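Local coordinates for protein NAD-dependent L-serine dehydrogenase (Pseudomonas aeruginosa, PDB 3OBB) that catalyses the NAD-dependent oxidation of L-serine and methyl-L-serine, works as a homotetramer and shows low activity toward beta-hydroxyisobutyrate, at residues L183-A188 against L271-L276. Numbering follows the deposited sequence.
Sequences LMIGTA and LSLYRL
I185 meets L273 and Y274 where two helices of the all-helical C-terminal domain pack, in the fold of the 6-phosphogluconate dehydrogenase type, and the pair illustrates how one branched residue can bridge a wide helix crossing. The axes of 183-188, part of the long helix 168-196, and of 271-276 come no closer than 11.5 Å and are inclined at 71°, so side chains alone span the interval. I185 does most of the work. Its CG1 lies beside the backbone N (chi1 -56°) and the chain runs on extended through chi2, which sends CD1 across to L273 and Y274. CD1 stands 3.7 Å from CE2 of Y274, meeting the ring obliquely, the two side chains running past one another from opposing helices. The second branch of I185, CG2, rests against CD1 of L273 at 3.8 Å. F294 of the same chain and M266 of a second subunit also pack on I185, so the crossing lies against a subunit interface. M246 and L250 of helix 243-260 also touch Y274, and its OH is hydrogen-bonded to the carbonyl O of F287, which satisfies this buried polar atom. The side chain of selenomethionine M184 lies roughly perpendicular to that of Y274; its chain bends at chi2 and chi3, carrying SE away, and it is CG that comes 4.1 Å from OH of Y274.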
loop_
_atom_site.group_PDB
_atom_site.type_symbol
_atom_site.label_atom_id
_atom_site.label_comp_id
_atom_site.label_asym_id
_atom_site.label_seq_id
_atom_site.Cartn_x
_atom_site.Cartn_y
_atom_site.Cartn_z
ATOM N N LEU A 183 11.943 -6.193 -2.950
ATOM C CA LEU A 183 13.096 -5.485 -3.500
ATOM C C LEU A 183 13.058 -5.353 -5.016
ATOM O O LEU A 183 13.597 -4.378 -5.573
ATOM C CB LEU A 183 14.451 -6.033 -2.994
ATOM C CG LEU A 183 14.801 -7.446 -3.270
ATOM C CD1 LEU A 183 15.443 -7.498 -4.677
ATOM C CD2 LEU A 183 15.760 -7.952 -2.149
HETATM N N MSE A 184 12.417 -6.318 -5.661
HETATM C CA MSE A 184 12.252 -6.284 -7.113
HETATM C C MSE A 184 11.289 -5.162 -7.568
HETATM O O MSE A 184 11.556 -4.409 -8.525
HETATM C CB MSE A 184 11.828 -7.653 -7.681
HETATM C CG MSE A 184 11.592 -7.629 -9.195
HETATM SE SE MSE A 184 13.247 -7.281 -10.217
HETATM C CE MSE A 184 14.138 -8.984 -10.088
ATOM N N ILE A 185 10.181 -5.006 -6.870
ATOM C CA ILE A 185 9.279 -3.907 -7.242
ATOM C C ILE A 185 9.902 -2.573 -6.873
ATOM O O ILE A 185 9.866 -1.619 -7.662
ATOM C CB ILE A 185 7.886 -4.080 -6.610
ATOM C CG1 ILE A 185 7.332 -5.449 -7.018
ATOM C CG2 ILE A 185 6.935 -2.954 -7.084
ATOM C CD1 ILE A 185 5.918 -5.723 -6.495
ATOM N N GLY A 186 10.500 -2.517 -5.675
ATOM C CA GLY A 186 11.257 -1.359 -5.257
ATOM C C GLY A 186 12.245 -0.965 -6.350
ATOM O O GLY A 186 12.297 0.193 -6.750
ATOM N N THR A 187 13.018 -1.920 -6.852
ATOM C CA THR A 187 14.029 -1.645 -7.861
ATOM C C THR A 187 13.436 -1.146 -9.210
ATOM O O THR A 187 13.877 -0.138 -9.781
ATOM C CB THR A 187 15.007 -2.864 -8.043
ATOM O OG1 THR A 187 15.614 -3.211 -6.768
ATOM C CG2 THR A 187 16.123 -2.507 -9.059
ATOM N N ALA A 188 12.389 -1.812 -9.672
ATOM C CA ALA A 188 11.727 -1.452 -10.914
ATOM C C ALA A 188 11.147 -0.035 -10.842
ATOM O O ALA A 188 11.196 0.727 -11.818
ATOM C CB ALA A 188 10.625 -2.454 -11.200
ATOM N N LEU A 271 2.097 -8.414 -3.486
ATOM C CA LEU A 271 1.146 -9.402 -3.964
ATOM C C LEU A 271 0.005 -8.790 -4.782
ATOM O O LEU A 271 -0.322 -9.293 -5.848
ATOM C CB LEU A 271 0.610 -10.255 -2.809
ATOM C CG LEU A 271 -0.461 -11.323 -3.109
ATOM C CD1 LEU A 271 -0.029 -12.359 -4.168
ATOM C CD2 LEU A 271 -0.891 -12.030 -1.819
ATOM N N SER A 272 -0.545 -7.674 -4.323
ATOM C CA SER A 272 -1.553 -6.960 -5.101
ATOM C C SER A 272 -1.074 -6.571 -6.496
ATOM O O SER A 272 -1.821 -6.676 -7.443
ATOM C CB SER A 272 -2.023 -5.731 -4.325
ATOM O OG SER A 272 -2.660 -6.174 -3.112
ATOM N N LEU A 273 0.175 -6.145 -6.603
ATOM C CA LEU A 273 0.794 -5.723 -7.867
ATOM C C LEU A 273 1.069 -6.921 -8.789
ATOM O O LEU A 273 0.823 -6.858 -10.014
ATOM C CB LEU A 273 2.064 -4.904 -7.596
ATOM C CG LEU A 273 1.815 -3.560 -6.856
ATOM C CD1 LEU A 273 3.128 -2.857 -6.567
ATOM C CD2 LEU A 273 0.826 -2.540 -7.615
ATOM N N TYR A 274 1.517 -8.027 -8.189
ATOM C CA TYR A 274 1.644 -9.281 -8.946
ATOM C C TYR A 274 0.306 -9.740 -9.478
ATOM O O TYR A 274 0.218 -10.205 -10.613
ATOM C CB TYR A 274 2.420 -10.361 -8.180
ATOM C CG TYR A 274 3.887 -10.147 -8.421
ATOM C CD1 TYR A 274 4.454 -10.499 -9.654
ATOM C CD2 TYR A 274 4.697 -9.496 -7.475
ATOM C CE1 TYR A 274 5.793 -10.256 -9.934
ATOM C CE2 TYR A 274 6.047 -9.239 -7.751
ATOM C CZ TYR A 274 6.579 -9.613 -8.981
ATOM O OH TYR A 274 7.889 -9.348 -9.274
ATOM N N ARG A 275 -0.758 -9.557 -8.700
ATOM C CA ARG A 275 -2.059 -9.992 -9.189
ATOM C C ARG A 275 -2.539 -9.154 -10.377
ATOM O O ARG A 275 -3.212 -9.674 -11.265
ATOM C CB ARG A 275 -3.095 -10.078 -8.057
ATOM C CG ARG A 275 -2.694 -11.188 -7.076
ATOM C CD ARG A 275 -3.839 -12.016 -6.582
ATOM N NE ARG A 275 -3.403 -13.017 -5.603
ATOM C CZ ARG A 275 -3.842 -13.107 -4.349
ATOM N NH1 ARG A 275 -4.746 -12.260 -3.886
ATOM N NH2 ARG A 275 -3.373 -14.058 -3.550
ATOM N N LEU A 276 -2.172 -7.866 -10.373
ATOM C CA LEU A 276 -2.416 -6.942 -11.492
ATOM C C LEU A 276 -1.695 -7.438 -12.735
ATOM O O LEU A 276 -2.238 -7.421 -13.806
ATOM C CB LEU A 276 -1.881 -5.556 -11.126
ATOM C CG LEU A 276 -2.842 -4.429 -10.703
ATOM C CD1 LEU A 276 -4.141 -4.868 -9.987
ATOM C CD2 LEU A 276 -2.134 -3.252 -9.986
#